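Local coordinates for extracellular solute-binding protein family 1 (Alicyclobacillus acidocaldarius subsp. acidocaldarius, PDB 4OVJ), which probably captures a solute outside the cell and delivers it to an ABC transporter for uptake, at residues Q100-K105 with W298-K303. Numbering follows the deposited sequence.
Sequences QLLNLK and WSIYSK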
loop_
_atom_site.group_PDB
_atom_site.type_symbol
_atom_site.label_atom_id
_atom_site.label_comp_id
_atom_site.label_asym_id
_atom_site.label_seq_id
_atom_site.Cartn_x
_atom_site.Cartn_y
_atom_site.Cartn_z
ATOM N N GLN A 100 -15.375 6.993 19.454
ATOM C CA GLN A 100 -14.446 6.200 20.253
ATOM C C GLN A 100 -12.978 6.629 20.077
ATOM O O GLN A 100 -12.112 6.151 20.799
ATOM C CB GLN A 100 -14.573 4.718 19.897
ATOM C CG GLN A 100 -15.984 4.163 20.015
ATOM C CD GLN A 100 -16.511 4.136 21.434
ATOM O OE1 GLN A 100 -15.895 4.644 22.353
ATOM N NE2 GLN A 100 -17.670 3.526 21.612
ATOM N N LEU A 101 -12.706 7.489 19.102
ATOM C CA LEU A 101 -11.340 7.882 18.764
ATOM C C LEU A 101 -11.096 9.366 18.998
ATOM O O LEU A 101 -11.899 10.223 18.602
ATOM C CB LEU A 101 -11.034 7.528 17.307
ATOM C CG LEU A 101 -11.237 6.065 16.909
ATOM C CD1 LEU A 101 -10.829 5.824 15.460
ATOM C CD2 LEU A 101 -10.462 5.146 17.831
ATOM N N LEU A 102 -9.953 9.655 19.617
ATOM C CA LEU A 102 -9.522 11.010 19.883
ATOM C C LEU A 102 -9.182 11.731 18.588
ATOM O O LEU A 102 -8.501 11.191 17.721
ATOM C CB LEU A 102 -8.297 11.001 20.794
ATOM C CG LEU A 102 -7.850 12.330 21.377
ATOM C CD1 LEU A 102 -8.875 12.846 22.363
ATOM C CD2 LEU A 102 -6.515 12.137 22.064
ATOM N N ASN A 103 -9.662 12.957 18.461
ATOM C CA ASN A 103 -9.288 13.806 17.334
ATOM C C ASN A 103 -7.862 14.299 17.551
ATOM O O ASN A 103 -7.579 15.036 18.504
ATOM C CB ASN A 103 -10.263 14.980 17.179
ATOM C CG ASN A 103 -10.042 15.772 15.903
ATOM O OD1 ASN A 103 -9.071 15.581 15.178
ATOM N ND2 ASN A 103 -10.947 16.687 15.638
ATOM N N LEU A 104 -6.970 13.864 16.667
ATOM C CA LEU A 104 -5.547 14.147 16.749
ATOM C C LEU A 104 -5.139 15.394 15.986
ATOM O O LEU A 104 -3.965 15.778 16.012
ATOM C CB LEU A 104 -4.742 12.937 16.215
ATOM C CG LEU A 104 -5.110 11.569 16.802
ATOM C CD1 LEU A 104 -4.309 10.468 16.125
ATOM C CD2 LEU A 104 -4.941 11.552 18.311
ATOM N N LYS A 105 -6.088 16.037 15.311
ATOM C CA LYS A 105 -5.774 17.225 14.520
ATOM C C LYS A 105 -5.175 18.285 15.430
ATOM O O LYS A 105 -5.742 18.630 16.471
ATOM C CB LYS A 105 -7.013 17.768 13.801
ATOM C CG LYS A 105 -6.743 18.958 12.879
ATOM C CD LYS A 105 -8.061 19.517 12.349
ATOM C CE LYS A 105 -7.906 20.908 11.761
ATOM N NZ LYS A 105 -7.333 20.849 10.394
ATOM N N TRP A 298 -2.122 4.256 13.958
ATOM C CA TRP A 298 -2.192 4.423 15.401
ATOM C C TRP A 298 -3.353 5.366 15.711
ATOM O O TRP A 298 -3.440 6.448 15.141
ATOM C CB TRP A 298 -0.921 5.040 15.979
ATOM C CG TRP A 298 0.349 4.348 15.655
ATOM C CD1 TRP A 298 1.456 4.931 15.121
ATOM C CD2 TRP A 298 0.671 2.963 15.833
ATOM N NE1 TRP A 298 2.450 4.007 14.966
ATOM C CE2 TRP A 298 1.997 2.787 15.390
ATOM C CE3 TRP A 298 -0.029 1.852 16.319
ATOM C CZ2 TRP A 298 2.627 1.550 15.410
ATOM C CZ3 TRP A 298 0.607 0.628 16.349
ATOM C CH2 TRP A 298 1.919 0.490 15.902
ATOM N N SER A 299 -4.213 4.947 16.638
ATOM C CA SER A 299 -5.320 5.760 17.109
ATOM C C SER A 299 -5.294 5.788 18.647
ATOM O O SER A 299 -4.716 4.908 19.297
ATOM C CB SER A 299 -6.645 5.182 16.614
ATOM O OG SER A 299 -6.803 5.281 15.198
ATOM N N ILE A 300 -5.920 6.804 19.210
ATOM C CA ILE A 300 -6.010 6.978 20.649
ATOM C C ILE A 300 -7.485 6.983 21.054
ATOM O O ILE A 300 -8.325 7.559 20.365
ATOM C CB ILE A 300 -5.317 8.280 21.092
ATOM C CG1 ILE A 300 -3.832 8.230 20.749
ATOM C CG2 ILE A 300 -5.489 8.535 22.597
ATOM C CD1 ILE A 300 -3.087 9.530 20.964
ATOM N N TYR A 301 -7.785 6.347 22.186
ATOM C CA TYR A 301 -9.141 6.320 22.722
ATOM C C TYR A 301 -9.616 7.727 23.050
ATOM O O TYR A 301 -8.919 8.475 23.735
ATOM C CB TYR A 301 -9.156 5.474 23.987
ATOM C CG TYR A 301 -10.497 5.226 24.630
ATOM C CD1 TYR A 301 -11.652 5.089 23.875
ATOM C CD2 TYR A 301 -10.587 5.063 26.011
ATOM C CE1 TYR A 301 -12.876 4.834 24.480
ATOM C CE2 TYR A 301 -11.795 4.796 26.622
ATOM C CZ TYR A 301 -12.935 4.682 25.860
ATOM O OH TYR A 301 -14.136 4.421 26.488
ATOM N N SER A 302 -10.824 8.072 22.605
ATOM C CA SER A 302 -11.358 9.407 22.843
ATOM C C SER A 302 -11.441 9.723 24.333
ATOM O O SER A 302 -11.350 10.880 24.720
ATOM C CB SER A 302 -12.759 9.539 22.239
ATOM O OG SER A 302 -13.607 8.524 22.751
ATOM N N LYS A 303 -11.641 8.700 25.153
ATOM C CA LYS A 303 -11.854 8.901 26.586
ATOM C C LYS A 303 -10.657 8.519 27.429
ATOM O O LYS A 303 -10.782 8.316 28.640
ATOM C CB LYS A 303 -13.090 8.131 27.047
ATOM C CG LYS A 303 -14.353 8.573 26.337
ATOM C CD LYS A 303 -15.528 7.754 26.833
ATOM C CE LYS A 303 -16.701 7.783 25.887
ATOM N NZ LYS A 303 -17.718 6.813 26.376
HETATM O O HOH W 1 -16.353 4.711 25.128
HETATM O O HOH W 2 -7.269 8.741 17.472
#
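A single antiparallel beta bridge, Leu101 opposite Tyr301, ties the loop after helix 92-98 to the end of strand 293-300. Two backbone bonds make it: Leu102 N gives a nearly straight one to Ile300 O (2.8 Å, 178° at the hydrogen), and Ser302 N returns one to Gln100 O at 2.9 Å. Past the bridge, a water joins Leu102 O to Ile300 N.

Leu102 and Ile300 run side by side, CD2 of the leucine meeting CG2 of the isoleucine at 3.8 Å; CG of Leu102 lies anti to its own N (chi1 -170°), beside the carbonyl carbon, which carries the side chain along that of Ile300. The other branch of Ile300 ends in CD1, which touches Leu104 CD2. Leu101 sets CD2 against Ser299 CB. At the far end the planes of the Gln100 amide and the Tyr301 ring are 24° apart, and OE1 lies at the ring edge, in its plane, 3.7 Å from CE1. A second water links Gln100 OE1, Tyr301 OH and Lys303 NZ.

In the mixed sheet of this solute-binding protein fold, strand 293-300 runs antiparallel to both strands 84-87 and 128-144: Leu101 packs on Met85 and Tyr130, Leu104 on Ile132, while Ala310 of helix 307-319 touches Ile300.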